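Local coordinates for protein gamma-glutamyltranspeptidase (Streptomyces lincolnensis, PDB 6J3I) that probably acts as a gamma-glutamyltranspeptidase-like enzyme of the Ntn-hydrolase clan, homologous to LmbA and cleaving or transferring gamma-glutamyl-type groups, at residues V80-A85 / G243-A248; G415-D420 / L443-V448; T437-W442 / T481-S486. The protein carries 1 engineered substitution. One frame throughout, in Å; residues are numbered along the deposited sequence.

Interaction 1: V80-A85 / G243-A248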
ATOM      1  N   VAL A  80      -5.131  14.110   3.042  1.00 18.83           N
ATOM      2  CA  VAL A  80      -6.374  14.555   2.439  1.00 18.18           C
ATOM      3  C   VAL A  80      -6.131  15.371   1.183  1.00 18.19           C
ATOM      4  O   VAL A  80      -5.013  15.795   0.897  1.00 17.94           O
ATOM      5  CB  VAL A  80      -7.226  15.380   3.433  1.00 18.18           C
ATOM      6  CG1 VAL A  80      -7.599  14.532   4.645  1.00 17.88           C
ATOM      7  CG2 VAL A  80      -6.531  16.669   3.865  1.00 18.08           C
ATOM      8  N   ALA A  81      -7.205  15.578   0.429  1.00 18.36           N
ATOM      9  CA  ALA A  81      -7.193  16.524  -0.677  1.00 18.27           C
ATOM     10  C   ALA A  81      -7.111  17.944  -0.102  1.00 17.91           C
ATOM     11  O   ALA A  81      -7.658  18.204   0.968  1.00 17.26           O
ATOM     12  CB  ALA A  81      -8.445  16.370  -1.541  1.00 18.39           C
ATOM     13  N   PRO A  82      -6.426  18.863  -0.808  1.00 18.17           N
ATOM     14  CA  PRO A  82      -6.354  20.265  -0.402  1.00 18.18           C
ATOM     15  C   PRO A  82      -7.707  20.951  -0.305  1.00 18.38           C
ATOM     16  O   PRO A  82      -8.664  20.507  -0.927  1.00 18.55           O
ATOM     17  CB  PRO A  82      -5.549  20.897  -1.534  1.00 18.05           C
ATOM     18  CG  PRO A  82      -4.654  19.806  -1.985  1.00 18.06           C
ATOM     19  CD  PRO A  82      -5.542  18.605  -1.963  1.00 18.28           C
ATOM     20  N   ALA A  83      -7.765  22.034   0.460  1.00 18.66           N
ATOM     21  CA  ALA A  83      -8.970  22.863   0.581  1.00 19.15           C
ATOM     22  C   ALA A  83      -9.516  23.318  -0.782  1.00 19.27           C
ATOM     23  O   ALA A  83     -10.723  23.288  -1.007  1.00 19.74           O
ATOM     24  CB  ALA A  83      -8.700  24.071   1.473  1.00 19.14           C
ATOM     25  N   GLY A  84      -8.622  23.713  -1.687  1.00 19.53           N
ATOM     26  CA  GLY A  84      -9.005  24.149  -3.038  1.00 20.01           C
ATOM     27  C   GLY A  84      -9.223  23.057  -4.086  1.00 20.55           C
ATOM     28  O   GLY A  84      -9.474  23.361  -5.254  1.00 21.12           O
ATOM     29  N   ALA A  85      -9.137  21.791  -3.687  1.00 20.68           N
ATOM     30  CA  ALA A  85      -9.272  20.665  -4.618  1.00 20.43           C
ATOM     31  C   ALA A  85     -10.714  20.183  -4.736  1.00 20.14           C
ATOM     32  O   ALA A  85     -11.057  19.108  -4.236  1.00 19.57           O
ATOM     33  CB  ALA A  85      -8.359  19.524  -4.190  1.00 20.58           C
ATOM     34  N   GLY A 243      -0.873  22.941  -8.877  1.00 21.46           N
ATOM     35  CA  GLY A 243      -1.579  22.360  -7.731  1.00 21.29           C
ATOM     36  C   GLY A 243      -2.247  23.430  -6.887  1.00 21.22           C
ATOM     37  O   GLY A 243      -1.778  24.573  -6.838  1.00 21.72           O
ATOM     38  N   THR A 244      -3.339  23.058  -6.224  1.00 20.87           N
ATOM     39  CA  THR A 244      -4.063  23.955  -5.302  1.00 20.70           C
ATOM     40  C   THR A 244      -3.518  23.908  -3.863  1.00 21.23           C
ATOM     41  O   THR A 244      -3.826  24.776  -3.041  1.00 22.21           O
ATOM     42  CB  THR A 244      -5.577  23.637  -5.295  1.00 20.29           C
ATOM     43  OG1 THR A 244      -5.818  22.347  -4.715  1.00 19.73           O
ATOM     44  CG2 THR A 244      -6.138  23.675  -6.720  1.00 20.00           C
ATOM     45  N   LEU A 245      -2.735  22.873  -3.575  1.00 21.18           N
ATOM     46  CA  LEU A 245      -1.987  22.709  -2.323  1.00 21.81           C
ATOM     47  C   LEU A 245      -1.412  24.008  -1.764  1.00 22.27           C
ATOM     48  O   LEU A 245      -0.839  24.811  -2.497  1.00 22.83           O
ATOM     49  CB  LEU A 245      -0.839  21.713  -2.560  1.00 21.81           C
ATOM     50  CG  LEU A 245      -0.260  20.818  -1.453  1.00 21.69           C
ATOM     51  CD1 LEU A 245       1.063  21.349  -0.929  1.00 21.91           C
ATOM     52  CD2 LEU A 245      -1.217  20.525  -0.305  1.00 21.50           C
ATOM     53  N   THR A 246      -1.528  24.171  -0.452  1.00 22.82           N
ATOM     54  CA  THR A 246      -1.334  25.456   0.214  1.00 23.28           C
ATOM     55  C   THR A 246      -0.543  25.253   1.520  1.00 23.28           C
ATOM     56  O   THR A 246      -0.521  24.156   2.076  1.00 23.83           O
ATOM     57  CB  THR A 246      -2.741  26.100   0.386  1.00 23.98           C
ATOM     58  OG1 THR A 246      -2.978  27.026  -0.683  1.00 23.31           O
ATOM     59  CG2 THR A 246      -2.942  26.803   1.696  1.00 24.63           C
ATOM     60  N   ALA A 247       0.140  26.299   1.976  1.00 23.50           N
ATOM     61  CA  ALA A 247       0.850  26.291   3.271  1.00 23.33           C
ATOM     62  C   ALA A 247      -0.058  25.858   4.428  1.00 24.36           C
ATOM     63  O   ALA A 247       0.331  25.029   5.262  1.00 24.89           O
ATOM     64  CB  ALA A 247       1.417  27.669   3.559  1.00 23.10           C
ATOM     65  N   ALA A 248      -1.250  26.454   4.474  1.00 24.34           N
ATOM     66  CA  ALA A 248      -2.317  26.095   5.426  1.00 24.47           C
ATOM     67  C   ALA A 248      -2.813  24.631   5.412  1.00 24.86           C
ATOM     68  O   ALA A 248      -3.037  24.062   6.489  1.00 24.18           O
ATOM     69  CB  ALA A 248      -3.500  27.042   5.260  1.00 24.59           C
TER
HETATM   70  O   HOH W   1      -5.834  24.584  -0.943  1.00 12.07           O
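Thr244 turns OG1 into the space between its own backbone N and carbonyl carbon (chi1 67°), which lays the hydroxyl against the turn at residues 82-85 and leaves CG2, anti to the carbonyl carbon, beside Gly84 O. Thr244 OG1 rests 3.5 Å from Pro82 CB, the two side chains crossing at about a right angle. It also comes within 3.5 Å of Ala85 N, but that N-H is already engaged: Ala85 N donates to Pro82 O at 3.1 Å and closes a type I beta turn. Gly84 matters by having no side chain, since a CB there would point at Thr244 and press on its CB. Leu245 starts out facing the other way, yet with CG anti to the backbone N (chi1 -151°) it swings CD2 back to 3.9 Å from Pro82 CG. One water stitches the backbones together, accepting from Gly84 N at 3.0 Å and donating to Thr244 O at 2.9 Å. With an alanine in place of Thr244, OG1 and CG2 are gone, and a gap is likely to open over Pro82 and Gly84. The turn thus lies against the lead-in to helix 247-252, whose Asp249 accepts a bond from Ala83 N; Thr244 and Ala85 touch His89 and Tyr90 of helix 87-92, and Leu245 packs on Val226 and Ala229 of helix 220-229.

Interaction 2: G415-D420 / L443-V448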
ATOM      1  N   GLY A 415       4.428   8.802 -17.302  1.00 38.66           N
ATOM      2  CA  GLY A 415       4.697   8.640 -15.881  1.00 38.40           C
ATOM      3  C   GLY A 415       3.491   8.108 -15.119  1.00 39.12           C
ATOM      4  O   GLY A 415       3.542   7.973 -13.898  1.00 37.86           O
ATOM      5  N   SER A 416       2.394   7.833 -15.833  1.00 40.76           N
ATOM      6  CA  SER A 416       1.235   7.160 -15.261  1.00 41.12           C
ATOM      7  C   SER A 416       1.634   5.721 -14.944  1.00 42.58           C
ATOM      8  O   SER A 416       2.453   5.116 -15.648  1.00 40.92           O
ATOM      9  CB  SER A 416       0.024   7.206 -16.200  1.00 40.09           C
ATOM     10  OG  SER A 416       0.343   6.759 -17.501  1.00 39.49           O
ATOM     11  N   THR A 417       1.069   5.203 -13.859  1.00 44.24           N
ATOM     12  CA  THR A 417       1.491   3.932 -13.290  1.00 45.52           C
ATOM     13  C   THR A 417       0.332   3.088 -12.807  1.00 45.75           C
ATOM     14  O   THR A 417      -0.794   3.564 -12.654  1.00 47.75           O
ATOM     15  CB  THR A 417       2.413   4.137 -12.065  1.00 46.16           C
ATOM     16  OG1 THR A 417       1.743   4.926 -11.073  1.00 44.46           O
ATOM     17  CG2 THR A 417       3.680   4.823 -12.465  1.00 46.80           C
ATOM     18  N   ARG A 418       0.657   1.826 -12.565  1.00 45.54           N
ATOM     19  CA  ARG A 418      -0.189   0.892 -11.833  1.00 45.86           C
ATOM     20  C   ARG A 418       0.551   0.415 -10.580  1.00 46.01           C
ATOM     21  O   ARG A 418      -0.018   0.418  -9.487  1.00 45.93           O
ATOM     22  CB  ARG A 418      -0.557  -0.295 -12.725  1.00 45.97           C
ATOM     23  N   GLY A 419       1.814   0.001 -10.761  1.00 46.53           N
ATOM     24  CA  GLY A 419       2.723  -0.434  -9.668  1.00 43.55           C
ATOM     25  C   GLY A 419       2.659   0.490  -8.470  1.00 41.11           C
ATOM     26  O   GLY A 419       2.729   1.724  -8.628  1.00 43.41           O
ATOM     27  N   ASP A 420       2.510  -0.093  -7.282  1.00 35.27           N
ATOM     28  CA  ASP A 420       2.091   0.684  -6.117  1.00 31.24           C
ATOM     29  C   ASP A 420       2.612   0.094  -4.833  1.00 29.23           C
ATOM     30  O   ASP A 420       2.277  -1.035  -4.489  1.00 29.15           O
ATOM     31  CB  ASP A 420       0.560   0.745  -6.088  1.00 30.09           C
ATOM     32  CG  ASP A 420      -0.005   1.339  -4.797  1.00 28.80           C
ATOM     33  OD1 ASP A 420       0.474   2.391  -4.347  1.00 28.21           O
ATOM     34  OD2 ASP A 420      -0.968   0.771  -4.255  1.00 27.95           O
ATOM     35  N   LEU A 443       9.115   8.350  -8.050  1.00 16.09           N
ATOM     36  CA  LEU A 443       9.877   9.180  -8.982  1.00 16.07           C
ATOM     37  C   LEU A 443       9.229   9.399 -10.357  1.00 16.12           C
ATOM     38  O   LEU A 443       9.476  10.426 -10.982  1.00 16.56           O
ATOM     39  CB  LEU A 443      11.287   8.601  -9.141  1.00 16.26           C
ATOM     40  CG  LEU A 443      11.458   7.251  -9.872  1.00 16.32           C
ATOM     41  CD1 LEU A 443      11.599   7.420 -11.380  1.00 16.36           C
ATOM     42  CD2 LEU A 443      12.679   6.506  -9.360  1.00 16.29           C
ATOM     43  N   GLN A 444       8.383   8.466 -10.802  1.00 16.09           N
ATOM     44  CA  GLN A 444       7.837   8.461 -12.186  1.00 16.01           C
ATOM     45  C   GLN A 444       6.774   9.515 -12.452  1.00 15.53           C
ATOM     46  O   GLN A 444       6.505   9.823 -13.611  1.00 15.42           O
ATOM     47  CB  GLN A 444       7.113   7.152 -12.546  1.00 16.26           C
ATOM     48  CG  GLN A 444       7.759   5.883 -12.116  1.00 16.51           C
ATOM     49  CD  GLN A 444       7.271   5.377 -10.775  1.00 16.61           C
ATOM     50  OE1 GLN A 444       6.232   4.743 -10.673  1.00 16.62           O
ATOM     51  NE2 GLN A 444       8.063   5.609  -9.748  1.00 16.40           N
ATOM     52  N   SER A 445       6.125   9.995 -11.396  1.00 14.99           N
ATOM     53  CA  SER A 445       4.820  10.647 -11.530  1.00 14.81           C
ATOM     54  C   SER A 445       4.698  12.068 -10.960  1.00 14.65           C
ATOM     55  O   SER A 445       3.599  12.635 -10.936  1.00 14.78           O
ATOM     56  CB  SER A 445       3.766   9.724 -10.922  1.00 14.64           C
ATOM     57  OG  SER A 445       4.008   8.382 -11.315  1.00 14.35           O
ATOM     58  N   ASN A 446       5.818  12.646 -10.533  1.00 14.57           N
ATOM     59  CA  ASN A 446       5.902  14.075 -10.230  1.00 14.47           C
ATOM     60  C   ASN A 446       7.355  14.550 -10.291  1.00 14.70           C
ATOM     61  O   ASN A 446       8.275  13.781  -9.992  1.00 14.76           O
ATOM     62  CB  ASN A 446       5.311  14.380  -8.839  1.00 14.19           C
ATOM     63  CG  ASN A 446       3.934  15.028  -8.904  1.00 13.98           C
ATOM     64  OD1 ASN A 446       3.743  16.036  -9.581  1.00 13.76           O
ATOM     65  ND2 ASN A 446       2.976  14.465  -8.172  1.00 13.76           N
ATOM     66  N   PRO A 447       7.567  15.832 -10.640  1.00 14.98           N
ATOM     67  CA  PRO A 447       8.925  16.362 -10.592  1.00 14.99           C
ATOM     68  C   PRO A 447       9.443  16.452  -9.154  1.00 15.04           C
ATOM     69  O   PRO A 447       8.692  16.794  -8.227  1.00 14.68           O
ATOM     70  CB  PRO A 447       8.765  17.762 -11.186  1.00 15.09           C
ATOM     71  CG  PRO A 447       7.404  18.174 -10.764  1.00 14.93           C
ATOM     72  CD  PRO A 447       6.575  16.914 -10.807  1.00 14.91           C
ATOM     73  N   VAL A 448      10.716  16.123  -8.985  1.00 15.32           N
ATOM     74  CA  VAL A 448      11.400  16.279  -7.712  1.00 15.44           C
ATOM     75  C   VAL A 448      11.322  17.726  -7.235  1.00 15.47           C
ATOM     76  O   VAL A 448      11.494  18.664  -8.008  1.00 15.41           O
ATOM     77  CB  VAL A 448      12.879  15.824  -7.816  1.00 15.76           C
ATOM     78  CG1 VAL A 448      13.748  16.375  -6.682  1.00 15.93           C
ATOM     79  CG2 VAL A 448      12.960  14.303  -7.824  1.00 15.79           C
TER
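Two irregular loops meet where Gly415 CA and Ser445 CA lie 4.8 Å apart, Gly415 adopting a positive phi (93°), a conformation that would jam any CB against the preceding carbonyl. The other loop adds a second reason for glycine: Gly415 CA approaches Gln444 O to 3.1 Å in a C-H...O contact, and a CB would collide with that oxygen. Ser445 supplies the hydrogen bond of the contact. Its OG, beside the backbone N and anti to the carbonyl carbon (chi1 -43°), donates to Gly415 O at 2.7 Å and meets the carbonyl almost head-on, with a C=O...donor angle of 163°. Trp442 NE1 is hydrogen-bonded to the same OG, so two partners grip the hydroxyl and fix its rotation. Thr417 directs its methyl at Gln444, with CG2 only 3.1 Å from Gln444 OE1 and 3.8 Å from Ser445 OG. The glutamine chain bends at chi2, its side chain crossing that of Thr417 at about a right angle, while its NE2 bonds to His53 O and holds the amide in place. Thr417 also packs on Trp442. Gln444 leans on Thr151 of helix 146-154, and Val448 is hydrogen-bonded through its backbone to Thr165 and Ser166 of helix 164-170; segment 415-420 leads toward strand 424-428, close to where this family carries its threonine nucleophile.

Interaction 3: T437-W442 / T481-S486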
ATOM      1  N   THR A 437       1.954  -0.482   4.907  1.00 17.95           N
ATOM      2  CA  THR A 437       2.174  -0.457   3.454  1.00 18.09           C
ATOM      3  C   THR A 437       2.314   0.996   3.010  1.00 17.68           C
ATOM      4  O   THR A 437       1.326   1.637   2.656  1.00 17.45           O
ATOM      5  CB  THR A 437       1.158  -1.317   2.636  1.00 18.34           C
ATOM      6  OG1 THR A 437       0.664  -0.611   1.494  1.00 19.01           O
ATOM      7  CG2 THR A 437       0.013  -1.745   3.470  1.00 18.51           C
ATOM      8  N   PRO A 438       3.556   1.525   3.076  1.00 17.48           N
ATOM      9  CA  PRO A 438       3.839   2.864   2.572  1.00 17.56           C
ATOM     10  C   PRO A 438       3.962   2.884   1.051  1.00 17.68           C
ATOM     11  O   PRO A 438       4.418   1.914   0.439  1.00 17.70           O
ATOM     12  CB  PRO A 438       5.175   3.228   3.235  1.00 17.26           C
ATOM     13  CG  PRO A 438       5.837   1.927   3.477  1.00 17.25           C
ATOM     14  CD  PRO A 438       4.741   0.931   3.727  1.00 17.21           C
ATOM     15  N   SER A 439       3.567   4.011   0.474  1.00 17.47           N
ATOM     16  CA  SER A 439       3.484   4.185  -0.957  1.00 17.42           C
ATOM     17  C   SER A 439       3.515   5.664  -1.285  1.00 17.51           C
ATOM     18  O   SER A 439       3.609   6.502  -0.385  1.00 17.20           O
ATOM     19  CB  SER A 439       2.167   3.616  -1.452  1.00 17.55           C
ATOM     20  OG  SER A 439       2.218   3.377  -2.841  1.00 17.49           O
ATOM     21  N   GLY A 440       3.431   5.966  -2.579  1.00 17.34           N
ATOM     22  CA  GLY A 440       3.274   7.328  -3.057  1.00 17.08           C
ATOM     23  C   GLY A 440       4.554   8.117  -2.990  1.00 17.15           C
ATOM     24  O   GLY A 440       5.501   7.743  -2.296  1.00 17.44           O
ATOM     25  N   GLY A 441       4.575   9.217  -3.728  1.00 16.82           N
ATOM     26  CA  GLY A 441       5.754  10.065  -3.819  1.00 16.62           C
ATOM     27  C   GLY A 441       6.874   9.419  -4.607  1.00 16.51           C
ATOM     28  O   GLY A 441       8.061   9.715  -4.386  1.00 16.50           O
ATOM     29  N   TRP A 442       6.492   8.548  -5.540  1.00 16.14           N
ATOM     30  CA  TRP A 442       7.460   7.849  -6.378  1.00 15.80           C
ATOM     31  C   TRP A 442       7.969   8.742  -7.508  1.00 16.00           C
ATOM     32  O   TRP A 442       7.340   9.743  -7.882  1.00 16.28           O
ATOM     33  CB  TRP A 442       6.917   6.517  -6.915  1.00 15.75           C
ATOM     34  CG  TRP A 442       5.559   6.580  -7.563  1.00 15.80           C
ATOM     35  CD1 TRP A 442       5.209   7.271  -8.680  1.00 15.57           C
ATOM     36  CD2 TRP A 442       4.368   5.931  -7.104  1.00 15.80           C
ATOM     37  NE1 TRP A 442       3.878   7.087  -8.953  1.00 15.47           N
ATOM     38  CE2 TRP A 442       3.338   6.270  -8.001  1.00 15.49           C
ATOM     39  CE3 TRP A 442       4.077   5.086  -6.028  1.00 15.71           C
ATOM     40  CZ2 TRP A 442       2.034   5.806  -7.854  1.00 15.55           C
ATOM     41  CZ3 TRP A 442       2.777   4.621  -5.886  1.00 15.81           C
ATOM     42  CH2 TRP A 442       1.773   4.982  -6.796  1.00 15.64           C
ATOM     43  N   THR A 481      -8.002   4.789  -0.855  1.00 20.97           N
ATOM     44  CA  THR A 481      -6.646   4.369  -1.122  1.00 19.81           C
ATOM     45  C   THR A 481      -6.542   2.855  -1.189  1.00 18.75           C
ATOM     46  O   THR A 481      -7.209   2.145  -0.444  1.00 18.47           O
ATOM     47  CB  THR A 481      -5.673   4.963  -0.077  1.00 19.52           C
ATOM     48  OG1 THR A 481      -4.335   4.646  -0.450  1.00 19.31           O
ATOM     49  CG2 THR A 481      -5.940   4.462   1.348  1.00 19.43           C
ATOM     50  N   THR A 482      -5.687   2.380  -2.091  1.00 18.01           N
ATOM     51  CA  THR A 482      -5.391   0.958  -2.235  1.00 17.25           C
ATOM     52  C   THR A 482      -4.528   0.388  -1.108  1.00 17.08           C
ATOM     53  O   THR A 482      -4.403  -0.825  -0.997  1.00 16.71           O
ATOM     54  CB  THR A 482      -4.627   0.684  -3.540  1.00 17.16           C
ATOM     55  OG1 THR A 482      -3.441   1.491  -3.583  1.00 16.84           O
ATOM     56  CG2 THR A 482      -5.501   0.978  -4.738  1.00 17.02           C
ATOM     57  N   LEU A 483      -3.929   1.253  -0.290  1.00 16.91           N
ATOM     58  CA  LEU A 483      -2.958   0.830   0.723  1.00 16.59           C
ATOM     59  C   LEU A 483      -3.654   0.151   1.886  1.00 16.56           C
ATOM     60  O   LEU A 483      -4.493   0.747   2.542  1.00 16.76           O
ATOM     61  CB  LEU A 483      -2.143   2.027   1.217  1.00 16.46           C
ATOM     62  CG  LEU A 483      -1.469   2.857   0.112  1.00 16.52           C
ATOM     63  CD1 LEU A 483      -0.594   3.942   0.717  1.00 16.38           C
ATOM     64  CD2 LEU A 483      -0.678   1.986  -0.857  1.00 16.56           C
ATOM     65  N   THR A 484      -3.268  -1.090   2.162  1.00 16.58           N
ATOM     66  CA  THR A 484      -4.078  -1.952   2.992  1.00 16.43           C
ATOM     67  C   THR A 484      -3.284  -3.063   3.720  1.00 16.86           C
ATOM     68  O   THR A 484      -3.260  -4.231   3.293  1.00 16.89           O
ATOM     69  CB  THR A 484      -5.257  -2.510   2.169  1.00 15.92           C
ATOM     70  OG1 THR A 484      -6.075  -3.312   3.020  1.00 16.06           O
ATOM     71  CG2 THR A 484      -4.789  -3.325   0.957  1.00 15.73           C
ATOM     72  N   PRO A 485      -2.648  -2.707   4.853  1.00 17.13           N
ATOM     73  CA  PRO A 485      -1.998  -3.736   5.673  1.00 17.41           C
ATOM     74  C   PRO A 485      -3.009  -4.565   6.465  1.00 17.92           C
ATOM     75  O   PRO A 485      -4.204  -4.249   6.478  1.00 17.96           O
ATOM     76  CB  PRO A 485      -1.107  -2.925   6.610  1.00 17.29           C
ATOM     77  CG  PRO A 485      -1.799  -1.613   6.739  1.00 17.25           C
ATOM     78  CD  PRO A 485      -2.601  -1.383   5.494  1.00 17.06           C
ATOM     79  N   SER A 486      -2.508  -5.601   7.132  1.00 18.60           N
ATOM     80  CA  SER A 486      -3.335  -6.588   7.824  1.00 19.25           C
ATOM     81  C   SER A 486      -2.698  -7.067   9.120  1.00 20.43           C
ATOM     82  O   SER A 486      -1.479  -7.234   9.196  1.00 20.26           O
ATOM     83  CB  SER A 486      -3.557  -7.814   6.936  1.00 19.27           C
ATOM     84  OG  SER A 486      -4.213  -7.490   5.724  1.00 19.10           O
TER
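Thr437 and Leu483 carry this contact at the heart of the Ntn-hydrolase fold, where the chain leaving strand 433-436 passes the chain entering strand 486-490. Leu483 sets CG beside its backbone N and anti to the carbonyl carbon (chi1 -53°), and with chi2 extended its two methyls reach the other loop. Leu483 CD1 lies 3.6 Å from Thr437 O and Leu483 CD2 3.8 Å from Thr437 OG1, and both close on Ser439 CB, with Leu483 CD2 at 3.3 Å. The contact is made by van der Waals packing. Ser439 keeps its polar end elsewhere: OG, anti to its backbone N, bonds to Asp420 OD1. Asp420 directly precedes Ala421, the engineered residue, at what is probably the family's threonine nucleophile position, and Ser439 touches Ala421 as well. Leu483 is backed by Pro62 of strand 61-66 and, like Thr437, by Gln506 of helix 506-519, so the pair fills a buried seam between loop, strand and helix. The methyl of Thr437 sits over one face of the Pro485 ring, with Thr437 CG2 3.3 Å from Pro485 CD and 3.1 Å from Pro485 N.

From the N terminus, interaction 1 comes first: the loop after strand 73-77 meets the residues leading into helix 247-252, closing a long, largely helical excursion before the other contacts open. Interactions 2 and 3 then cross, their segments alternating as 415-420, 437-442, 443-448 and 481-486. Because 437-442 runs straight into 443-448, one continuous run serves both, gripping the loop before strand 424-428 at one end and the approach to strand 486-490 at the other. Asp420 joins the two directly through both carboxylate oxygens, OD2 probably bonding Thr482 OG1. Interaction 1 stands apart, its centre about 20 Å from that of interaction 2.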